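Long-range contacts in putative Nitroreductase (Anabaena variabilis ATCC 29413, PDB 3EO7), which binds flavin mononucleotide and probably works as an oxidoreductase of the nitroreductase family: residues D301-F305 and P496-A500; C308-V314 and Q404-I409; L31-P37 and Y171-R176. All blocks are in the same frame, centred on the assembly; numbering follows the deposited sequence. Where two conformers were deposited one is given.

In the fold
Interactions 1 and 2 sit together on one side of the chain, their centres about 14 Å apart, and they touch: Arg-407 of interaction 2 reaches the backbone of 301-305, and Phe-305 packs on Ile-409. Both attach the segment leading into and through strand 310-312, to the loop before strand 500-508 and to strand 405-411 respectively. Interaction 3, centred about 37 Å and 44 Å from them, ties an N-terminal loop to helix 170-177. None is deep core: interactions 1 and 3 are surface contacts, and interaction 2 is partly buried. Regular backbone pairing dominates interaction 2, side-chain charge on one carboxylate oxygen marks interaction 1, and packing around an indole defines interaction 3.

Interaction 1 of 3, residues D301-F305 and P496-A500; sequences DKYNF and PNDEA. With PGR (R-1,2-propanediol), chain R.
Tyr-303 and Pro-496 mark the closest backbone approach, yet their CA atoms stay 9.4 Å apart, so two loops without regular structure meet through side chains alone. Segment 496-500 makes a type I beta turn from Pro-496 to Glu-499, closed by the bond from Glu-499 N to Pro-496 O, just ahead of strand 500-508. This sets Pro-496 and Glu-499 facing the loop that precedes strand 310-312. Pro-496 CG lies over one face of the Tyr-303 ring in a CH-pi contact, 4.1 Å from its centroid, and also meets the edge of Phe-305. The other face of the tyrosine carries the aliphatic part of its neighbour Lys-302.

The polar end of the contact is gathered on a single oxygen. Lys-302, extended along its whole length, brings NZ within 2.8 Å of Glu-499 OE2 in a salt bridge, while water 1 accepts from NZ and probably donates to Glu-499 OE1. The carboxylate, nearly perpendicular to the tyrosine ring at 80°, reaches this place because the glutamate chain bends at its second torsion (-71°). Its OE1 is also held by Thr-438, which probably helps to fix its rotation. Lys-302 NZ takes OE2 on the syn side, 17° out of the carboxylate plane, whereas the anti lone pair of Glu-499 OE2 receives the hydroxyl of Tyr-303, OH to OE2 2.6 Å.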
loop_
_atom_site.group_PDB
_atom_site.type_symbol
_atom_site.label_atom_id
_atom_site.label_comp_id
_atom_site.label_asym_id
_atom_site.label_seq_id
_atom_site.Cartn_x
_atom_site.Cartn_y
_atom_site.Cartn_z
ATOM N N ASP A 301 4.366 20.507 10.330
ATOM C CA ASP A 301 3.283 19.546 10.483
ATOM C C ASP A 301 1.971 20.330 10.516
ATOM O O ASP A 301 1.909 21.433 11.054
ATOM C CB ASP A 301 3.502 18.717 11.738
ATOM C CG ASP A 301 4.798 17.891 11.667
ATOM O OD1 ASP A 301 4.894 17.011 10.809
ATOM O OD2 ASP A 301 5.687 18.163 12.472
ATOM N N LYS A 302 0.917 19.753 9.948
ATOM C CA LYS A 302 -0.360 20.444 9.807
ATOM C C LYS A 302 -0.968 20.970 11.092
ATOM O O LYS A 302 -1.425 22.096 11.122
ATOM C CB LYS A 302 -1.372 19.541 9.123
ATOM C CG LYS A 302 -2.736 20.174 8.894
ATOM C CD LYS A 302 -3.604 19.197 8.074
ATOM C CE LYS A 302 -4.974 19.659 7.889
ATOM N NZ LYS A 302 -5.698 18.690 7.022
ATOM N N TYR A 303 -0.999 20.150 12.144
ATOM C CA TYR A 303 -1.654 20.563 13.401
ATOM C C TYR A 303 -0.646 20.919 14.480
ATOM O O TYR A 303 0.018 20.056 15.010
ATOM C CB TYR A 303 -2.563 19.445 13.897
ATOM C CG TYR A 303 -3.745 19.198 12.989
ATOM C CD1 TYR A 303 -4.804 20.114 12.940
ATOM C CD2 TYR A 303 -3.812 18.080 12.176
ATOM C CE1 TYR A 303 -5.902 19.907 12.126
ATOM C CE2 TYR A 303 -4.909 17.866 11.349
ATOM C CZ TYR A 303 -5.953 18.791 11.327
ATOM O OH TYR A 303 -7.036 18.613 10.503
ATOM N N ASN A 304 -0.561 22.189 14.835
ATOM C CA ASN A 304 0.408 22.586 15.809
ATOM C C ASN A 304 0.080 22.079 17.217
ATOM O O ASN A 304 1.001 21.754 17.981
ATOM C CB ASN A 304 0.538 24.115 15.848
ATOM C CG ASN A 304 1.171 24.686 14.579
ATOM O OD1 ASN A 304 2.060 24.074 13.977
ATOM N ND2 ASN A 304 0.740 25.887 14.197
ATOM N N PHE A 305 -1.212 22.072 17.575
ATOM C CA PHE A 305 -1.625 21.751 18.973
ATOM C C PHE A 305 -0.624 22.385 19.967
ATOM O O PHE A 305 -0.031 21.691 20.818
ATOM C CB PHE A 305 -1.752 20.223 19.189
ATOM C CG PHE A 305 -2.826 19.583 18.390
ATOM C CD1 PHE A 305 -4.163 19.889 18.618
ATOM C CD2 PHE A 305 -2.531 18.638 17.434
ATOM C CE1 PHE A 305 -5.170 19.281 17.864
ATOM C CE2 PHE A 305 -3.526 18.040 16.684
ATOM C CZ PHE A 305 -4.837 18.368 16.890
ATOM N N PRO A 496 -9.630 15.824 14.592
ATOM C CA PRO A 496 -10.353 16.928 13.972
ATOM C C PRO A 496 -11.395 16.433 12.970
ATOM O O PRO A 496 -11.129 15.521 12.167
ATOM C CB PRO A 496 -9.244 17.756 13.320
ATOM C CG PRO A 496 -8.035 17.514 14.223
ATOM C CD PRO A 496 -8.176 16.077 14.653
ATOM N N ASN A 497 -12.566 17.065 13.011
ATOM C CA ASN A 497 -13.703 16.686 12.166
ATOM C C ASN A 497 -13.393 16.576 10.676
ATOM O O ASN A 497 -13.931 15.713 9.989
ATOM C CB ASN A 497 -14.840 17.708 12.337
ATOM C CG ASN A 497 -16.109 17.291 11.620
ATOM O OD1 ASN A 497 -16.622 16.198 11.844
ATOM N ND2 ASN A 497 -16.637 18.175 10.774
ATOM N N ASP A 498 -12.517 17.443 10.184
ATOM C CA ASP A 498 -12.201 17.484 8.757
ATOM C C ASP A 498 -11.348 16.311 8.295
ATOM O O ASP A 498 -11.173 16.137 7.101
ATOM C CB ASP A 498 -11.478 18.770 8.382
ATOM C CG ASP A 498 -12.415 19.962 8.357
ATOM O OD1 ASP A 498 -13.657 19.776 8.346
ATOM O OD2 ASP A 498 -11.880 21.064 8.381
ATOM N N GLU A 499 -10.800 15.553 9.242
ATOM C CA GLU A 499 -9.969 14.405 8.926
ATOM C C GLU A 499 -10.797 13.135 8.823
ATOM O O GLU A 499 -11.350 12.674 9.817
ATOM C CB GLU A 499 -8.881 14.224 9.964
ATOM C CG GLU A 499 -7.928 15.384 10.119
ATOM C CD GLU A 499 -6.980 15.584 8.964
ATOM O OE1 GLU A 499 -6.596 14.586 8.270
ATOM O OE2 GLU A 499 -6.562 16.747 8.767
ATOM N N ALA A 500 -10.878 12.584 7.613
ATOM C CA ALA A 500 -11.545 11.305 7.388
ATOM C C ALA A 500 -10.522 10.204 7.654
ATOM O O ALA A 500 -9.430 10.236 7.115
ATOM C CB ALA A 500 -12.037 11.193 5.969
HETATM C C1 PGR R . -16.077 12.241 10.231
HETATM C C2 PGR R . -16.592 13.165 11.342
HETATM C C3 PGR R . -17.961 13.734 10.987
HETATM O O1 PGR R . -14.952 12.853 9.565
HETATM O O2 PGR R . -16.735 12.491 12.608
HETATM O O HOH W 1 -5.364 15.922 5.998
#

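Interaction 2 of 3, residues C308-V314 and Q404-I409; sequences CLKISTV and QELRQI. With PGR (R-1,2-propanediol), chain S.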
loop_
_atom_site.group_PDB
_atom_site.type_symbol
_atom_site.label_atom_id
_atom_site.label_comp_id
_atom_site.label_asym_id
_atom_site.label_seq_id
_atom_site.Cartn_x
_atom_site.Cartn_y
_atom_site.Cartn_z
ATOM N N CYS A 308 -0.808 21.742 23.894
ATOM C CA CYS A 308 -0.916 20.341 24.279
ATOM C C CYS A 308 0.459 19.785 24.646
ATOM O O CYS A 308 1.480 20.231 24.141
ATOM C CB CYS A 308 -1.479 19.494 23.134
ATOM S SG CYS A 308 -3.221 19.776 22.815
ATOM N N LEU A 309 0.454 18.798 25.532
ATOM C CA LEU A 309 1.669 18.115 25.935
ATOM C C LEU A 309 2.374 17.490 24.744
ATOM O O LEU A 309 1.766 16.770 23.957
ATOM C CB LEU A 309 1.369 17.023 26.949
ATOM C CG LEU A 309 2.557 16.157 27.409
ATOM C CD1 LEU A 309 3.620 16.992 28.114
ATOM C CD2 LEU A 309 2.002 15.010 28.285
ATOM N N LYS A 310 3.657 17.795 24.584
ATOM C CA LYS A 310 4.438 17.203 23.499
ATOM C C LYS A 310 5.606 16.389 24.043
ATOM O O LYS A 310 6.253 16.771 25.037
ATOM C CB LYS A 310 4.849 18.238 22.453
ATOM C CG LYS A 310 5.728 19.364 22.918
ATOM C CD LYS A 310 5.947 20.419 21.796
ATOM C CE LYS A 310 4.634 20.689 21.088
ATOM N NZ LYS A 310 4.608 21.724 20.078
ATOM N N ILE A 311 5.858 15.271 23.360
ATOM C CA ILE A 311 6.819 14.257 23.737
ATOM C C ILE A 311 7.643 13.942 22.485
ATOM O O ILE A 311 7.071 13.648 21.425
ATOM C CB ILE A 311 6.141 12.926 24.214
ATOM C CG1 ILE A 311 5.142 13.123 25.375
ATOM C CG2 ILE A 311 7.190 11.912 24.651
ATOM C CD1 ILE A 311 3.687 13.219 24.956
ATOM N N SER A 312 8.965 14.004 22.588
ATOM C CA SER A 312 9.795 13.695 21.426
ATOM C C SER A 312 9.732 12.203 21.101
ATOM O O SER A 312 9.687 11.367 21.984
ATOM C CB SER A 312 11.253 14.059 21.665
ATOM O OG SER A 312 12.032 13.783 20.518
ATOM N N THR A 313 9.753 11.903 19.808
ATOM C CA THR A 313 9.802 10.541 19.318
ATOM C C THR A 313 11.152 10.233 18.653
ATOM O O THR A 313 11.320 9.166 18.060
ATOM C CB THR A 313 8.689 10.302 18.299
ATOM O OG1 THR A 313 8.831 11.223 17.200
ATOM C CG2 THR A 313 7.316 10.420 18.982
ATOM N N VAL A 314 12.135 11.130 18.780
ATOM C CA VAL A 314 13.451 10.887 18.178
ATOM C C VAL A 314 13.995 9.542 18.653
ATOM O O VAL A 314 13.992 9.234 19.856
ATOM C CB VAL A 314 14.410 12.040 18.425
ATOM C CG1 VAL A 314 15.835 11.652 17.990
ATOM C CG2 VAL A 314 13.916 13.284 17.674
ATOM N N GLN A 404 8.968 15.363 14.833
ATOM C CA GLN A 404 9.183 14.144 15.603
ATOM C C GLN A 404 8.649 14.301 17.022
ATOM O O GLN A 404 9.382 14.218 18.019
ATOM C CB GLN A 404 10.629 13.657 15.563
ATOM C CG GLN A 404 11.128 13.390 14.146
ATOM C CD GLN A 404 12.335 12.459 14.142
ATOM O OE1 GLN A 404 12.205 11.278 14.461
ATOM N NE2 GLN A 404 13.504 12.983 13.762
ATOM N N GLU A 405 7.344 14.534 17.090
ATOM C CA GLU A 405 6.676 14.664 18.361
ATOM C C GLU A 405 5.320 13.987 18.360
ATOM O O GLU A 405 4.668 13.918 17.316
ATOM C CB GLU A 405 6.412 16.128 18.664
ATOM C CG GLU A 405 7.617 16.921 18.963
ATOM C CD GLU A 405 7.311 18.386 19.193
ATOM O OE1 GLU A 405 6.196 18.878 18.890
ATOM O OE2 GLU A 405 8.243 19.061 19.627
ATOM N N LEU A 406 4.926 13.506 19.539
ATOM C CA LEU A 406 3.565 13.107 19.830
ATOM C C LEU A 406 2.986 14.298 20.607
ATOM O O LEU A 406 3.650 14.867 21.471
ATOM C CB LEU A 406 3.476 11.866 20.699
ATOM C CG LEU A 406 3.942 10.563 20.050
ATOM C CD1 LEU A 406 4.105 9.424 21.076
ATOM C CD2 LEU A 406 2.979 10.192 18.923
ATOM N N ARG A 407 1.781 14.712 20.242
ATOM C CA ARG A 407 1.098 15.824 20.934
ATOM C C ARG A 407 -0.197 15.232 21.497
ATOM O O ARG A 407 -1.006 14.719 20.729
ATOM C CB ARG A 407 0.867 16.966 19.959
ATOM C CG ARG A 407 2.197 17.426 19.355
ATOM C CD ARG A 407 2.100 18.509 18.340
ATOM N NE ARG A 407 3.437 18.863 17.856
ATOM C CZ ARG A 407 3.702 19.513 16.725
ATOM N NH1 ARG A 407 2.736 19.846 15.890
ATOM N NH2 ARG A 407 4.962 19.797 16.411
ATOM N N GLN A 408 -0.331 15.214 22.827
ATOM C CA GLN A 408 -1.495 14.574 23.492
ATOM C C GLN A 408 -2.740 15.424 23.316
ATOM O O GLN A 408 -2.768 16.585 23.714
ATOM C CB GLN A 408 -1.238 14.366 24.976
ATOM C CG GLN A 408 -2.251 13.483 25.681
ATOM C CD GLN A 408 -1.974 13.391 27.144
ATOM O OE1 GLN A 408 -2.321 14.299 27.911
ATOM N NE2 GLN A 408 -1.360 12.283 27.566
ATOM N N ILE A 409 -3.745 14.834 22.695
ATOM C CA ILE A 409 -5.011 15.523 22.449
ATOM C C ILE A 409 -6.152 14.976 23.309
ATOM O O ILE A 409 -7.147 15.648 23.455
ATOM C CB ILE A 409 -5.352 15.634 20.977
ATOM C CG1 ILE A 409 -5.634 14.277 20.342
ATOM C CG2 ILE A 409 -4.240 16.463 20.236
ATOM C CD1 ILE A 409 -6.063 14.401 18.836
HETATM C C1 PGR S . -3.264 18.404 26.678
HETATM C C2 PGR S . -4.246 17.462 27.391
HETATM C C3 PGR S . -5.044 16.649 26.362
HETATM O O1 PGR S . -2.179 17.715 26.057
HETATM O O2 PGR S . -3.649 16.617 28.387
HETATM O O HOH W 2 6.881 21.857 18.642
HETATM O O HOH W 3 11.465 15.870 18.862
HETATM O O HOH W 4 9.771 10.216 14.889
#
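Lys-310 and Arg-407 face each other as a non-hydrogen-bonded antiparallel pair, their side chains lying alongside and pointing the same way, with the carboxylate of Glu-405 beside both charges. Arg-407 is extended from CG to NE and grips Glu-405 side-on: NE and NH2 each reach OE1 at 2.9 Å, both bonds in the guanidinium plane. NE arrives nearly along the C-O direction of OE1, NH2 from above the carboxylate plane. In the conformer described, one of two deposited, Lys-310 starts with CG between its backbone N and carbonyl carbon (chi1 62°) and bends again at chi3 (43°), which folds CD and CE against the carboxylate. Its NZ, less certain in place, then lies 3.5 Å from Glu-405 OE1 in a longer salt bridge and over one face of the guanidinium; water 2 also links NZ to OE1. With an alanine in place of Glu-405, Lys-310 and Arg-407 would probably be left as close like charges without the anion that pairs with both, and the guanidinium set freer to turn.

The face carrying Ile-311 and Leu-406 is largely apolar. Thr-313 CG2 presses on Leu-406 CG at 3.5 Å, crossing it at about a right angle, and Leu-406 and Ile-311 both pack on Phe-347 of helix 347-358. Water 4 connects Thr-313 OG1 with Gln-404 OE1. At one end, Ser-312 OG accepts from Val-314 N in an ST turn; at the other, a propanediol, probably from the crystallisation liquor, bridges Leu-309 N and Gln-408 O.

Ile-311 and Leu-406 form the hydrogen-bonded pair, N to O 2.9 Å in both directions, and the pattern is that of an antiparallel strand added alongside strand 405-411, whose start forms a G1 beta bulge with Ala-400.

Interaction 3 of 3, residues L31-P37 and Y171-R176; sequences LDWAKQP and YRSAWR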
loop_
_atom_site.group_PDB
_atom_site.type_symbol
_atom_site.label_atom_id
_atom_site.label_comp_id
_atom_site.label_asym_id
_atom_site.label_seq_id
_atom_site.Cartn_x
_atom_site.Cartn_y
_atom_site.Cartn_z
ATOM N N LEU A 31 -22.193 -14.293 0.799
ATOM C CA LEU A 31 -21.170 -14.438 -0.216
ATOM C C LEU A 31 -21.577 -15.510 -1.205
ATOM O O LEU A 31 -22.122 -16.536 -0.833
ATOM C CB LEU A 31 -19.842 -14.873 0.416
ATOM C CG LEU A 31 -19.163 -13.902 1.347
ATOM C CD1 LEU A 31 -18.045 -14.631 2.091
ATOM C CD2 LEU A 31 -18.625 -12.697 0.569
ATOM N N ASP A 32 -21.263 -15.280 -2.462
ATOM C CA ASP A 32 -21.542 -16.234 -3.508
ATOM C C ASP A 32 -20.313 -17.130 -3.636
ATOM O O ASP A 32 -19.457 -16.903 -4.497
ATOM C CB ASP A 32 -21.802 -15.482 -4.818
ATOM C CG ASP A 32 -22.155 -16.413 -5.980
ATOM O OD1 ASP A 32 -22.248 -17.644 -5.758
ATOM O OD2 ASP A 32 -22.324 -15.890 -7.105
ATOM N N TRP A 33 -20.227 -18.153 -2.798
ATOM C CA TRP A 33 -19.079 -19.076 -2.853
ATOM C C TRP A 33 -18.901 -19.705 -4.254
ATOM O O TRP A 33 -17.788 -19.847 -4.740
ATOM C CB TRP A 33 -19.234 -20.172 -1.848
ATOM C CG TRP A 33 -19.594 -19.682 -0.518
ATOM C CD1 TRP A 33 -20.854 -19.626 0.015
ATOM C CD2 TRP A 33 -18.707 -19.184 0.480
ATOM N NE1 TRP A 33 -20.800 -19.109 1.282
ATOM C CE2 TRP A 33 -19.493 -18.839 1.601
ATOM C CE3 TRP A 33 -17.319 -18.993 0.542
ATOM C CZ2 TRP A 33 -18.940 -18.321 2.772
ATOM C CZ3 TRP A 33 -16.773 -18.485 1.711
ATOM C CH2 TRP A 33 -17.582 -18.146 2.800
ATOM N N ALA A 34 -19.990 -20.063 -4.920
ATOM C CA ALA A 34 -19.877 -20.601 -6.286
ATOM C C ALA A 34 -18.971 -19.696 -7.123
ATOM O O ALA A 34 -18.355 -20.135 -8.092
ATOM C CB ALA A 34 -21.265 -20.720 -6.947
ATOM N N LYS A 35 -18.903 -18.425 -6.732
ATOM C CA LYS A 35 -18.111 -17.443 -7.413
ATOM C C LYS A 35 -16.835 -16.948 -6.707
ATOM O O LYS A 35 -16.273 -15.982 -7.196
ATOM C CB LYS A 35 -18.971 -16.193 -7.708
ATOM C CG LYS A 35 -19.844 -16.199 -8.969
ATOM C CD LYS A 35 -20.268 -14.721 -9.241
ATOM C CE LYS A 35 -20.948 -14.434 -10.592
ATOM N NZ LYS A 35 -21.163 -12.924 -10.773
ATOM N N GLN A 36 -16.389 -17.553 -5.587
ATOM C CA GLN A 36 -15.165 -17.027 -4.928
ATOM C C GLN A 36 -14.068 -17.087 -5.954
ATOM O O GLN A 36 -13.831 -18.126 -6.572
ATOM C CB GLN A 36 -14.672 -17.707 -3.643
ATOM C CG GLN A 36 -13.421 -16.934 -3.064
ATOM C CD GLN A 36 -12.821 -17.498 -1.789
ATOM O OE1 GLN A 36 -13.270 -18.528 -1.286
ATOM N NE2 GLN A 36 -11.797 -16.818 -1.251
ATOM N N PRO A 37 -13.434 -15.949 -6.184
ATOM C CA PRO A 37 -12.390 -15.888 -7.186
ATOM C C PRO A 37 -11.127 -16.667 -6.860
ATOM O O PRO A 37 -10.739 -16.825 -5.690
ATOM C CB PRO A 37 -12.053 -14.386 -7.243
ATOM C CG PRO A 37 -13.128 -13.704 -6.538
ATOM C CD PRO A 37 -13.698 -14.647 -5.566
ATOM N N TYR A 171 -13.091 -7.666 -8.897
ATOM C CA TYR A 171 -13.964 -8.656 -8.288
ATOM C C TYR A 171 -13.295 -9.469 -7.197
ATOM O O TYR A 171 -13.982 -10.008 -6.329
ATOM C CB TYR A 171 -14.578 -9.554 -9.337
ATOM C CG TYR A 171 -15.684 -10.434 -8.790
ATOM C CD1 TYR A 171 -16.882 -9.858 -8.356
ATOM C CD2 TYR A 171 -15.545 -11.801 -8.719
ATOM C CE1 TYR A 171 -17.898 -10.629 -7.861
ATOM C CE2 TYR A 171 -16.578 -12.580 -8.225
ATOM C CZ TYR A 171 -17.748 -11.983 -7.820
ATOM O OH TYR A 171 -18.789 -12.728 -7.304
ATOM N N ARG A 172 -11.967 -9.616 -7.260
ATOM C CA ARG A 172 -11.274 -10.378 -6.234
ATOM C C ARG A 172 -11.629 -9.856 -4.820
ATOM O O ARG A 172 -11.810 -10.658 -3.888
ATOM C CB ARG A 172 -9.767 -10.353 -6.468
ATOM C CG ARG A 172 -9.325 -11.167 -7.671
ATOM C CD ARG A 172 -7.811 -11.144 -7.706
ATOM N NE ARG A 172 -7.333 -11.795 -8.900
ATOM C CZ ARG A 172 -6.075 -11.762 -9.322
ATOM N NH1 ARG A 172 -5.162 -11.128 -8.602
ATOM N NH2 ARG A 172 -5.750 -12.352 -10.483
ATOM N N SER A 173 -11.733 -8.532 -4.680
ATOM C CA SER A 173 -12.099 -7.913 -3.400
ATOM C C SER A 173 -13.598 -7.662 -3.319
ATOM O O SER A 173 -14.201 -7.893 -2.275
ATOM C CB SER A 173 -11.327 -6.616 -3.170
ATOM O OG SER A 173 -9.954 -6.881 -3.005
ATOM N N ALA A 174 -14.207 -7.233 -4.426
ATOM C CA ALA A 174 -15.648 -6.897 -4.436
ATOM C C ALA A 174 -16.534 -8.100 -4.094
ATOM O O ALA A 174 -17.655 -7.949 -3.597
ATOM C CB ALA A 174 -16.064 -6.249 -5.792
ATOM N N TRP A 175 -16.050 -9.288 -4.422
ATOM C CA TRP A 175 -16.743 -10.538 -4.093
ATOM C C TRP A 175 -17.100 -10.513 -2.613
ATOM O O TRP A 175 -18.200 -10.915 -2.242
ATOM C CB TRP A 175 -15.877 -11.742 -4.482
ATOM C CG TRP A 175 -16.401 -13.035 -3.911
ATOM C CD1 TRP A 175 -17.420 -13.768 -4.381
ATOM C CD2 TRP A 175 -15.945 -13.682 -2.722
ATOM N NE1 TRP A 175 -17.641 -14.867 -3.565
ATOM C CE2 TRP A 175 -16.737 -14.832 -2.539
ATOM C CE3 TRP A 175 -14.932 -13.415 -1.808
ATOM C CZ2 TRP A 175 -16.533 -15.710 -1.487
ATOM C CZ3 TRP A 175 -14.732 -14.285 -0.755
ATOM C CH2 TRP A 175 -15.517 -15.414 -0.603
ATOM N N ARG A 176 -16.195 -10.002 -1.777
ATOM C CA ARG A 176 -16.478 -9.880 -0.359
ATOM C C ARG A 176 -17.005 -8.520 0.080
ATOM O O ARG A 176 -17.988 -8.442 0.827
ATOM C CB ARG A 176 -15.234 -10.188 0.471
ATOM C CG ARG A 176 -15.508 -9.972 1.979
ATOM C CD ARG A 176 -14.456 -10.567 2.836
ATOM N NE ARG A 176 -14.663 -10.140 4.226
ATOM C CZ ARG A 176 -13.987 -10.616 5.271
ATOM N NH1 ARG A 176 -13.086 -11.588 5.120
ATOM N NH2 ARG A 176 -14.234 -10.121 6.487
HETATM O O HOH W 5 -20.259 -12.434 -3.258
#
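Chi1 of Trp-175 is near 180° (168°), which carries the indole away from helix 170-177 into the bend of segment 31-37, while Gln-36, in one of its two modelled conformers, reaches out fully extended to cross over its face. The indole is thus packed between parts of a loop that holds the 3-10 segment 33-35 and an inverse gamma turn centred on Asp-32. Gln-36 and Pro-37 take one face and Leu-31 the opposite one. Gln-36 CG sits 3.6 Å from the centroid of the six-membered ring of Trp-175, and in this conformer the amide plane is within 1° of the indole plane. Next to it, Pro-37 CD lies over the five-membered ring, 3.8 Å from its centroid. From the other side Leu-31 CD2 lies almost on the normal of the six-membered ring in a further CH-pi contact, and CD1 of the same leucine meets CH2 of the indole.

The edge of the six-membered ring of Trp-175 turns toward the face of Trp-33 in an offset edge-to-face pair, the planes of the two six-membered rings 69° apart.

Tyr-171, one helical turn earlier, extends the apolar patch. Its CD2 meets Pro-37 CG at 3.8 Å, and its hydroxyl end lies across the aliphatic chain of Lys-35. Arg-172 turns its charged end elsewhere, to a salt bridge with Glu-110. The contact joins the loop between helix 9-16 and strand 47-50 to helix 170-177, where the side chain of Arg-176 is about 7 Å from the bound FMN.

Water 5 joins Asp-32 N to Trp-175 O. The indole N-H is used as well: Trp-175 NE1 donates to Asp-32 O at 2.9 Å, with the acceptor close to the ring plane but the donor well above the carbonyl plane.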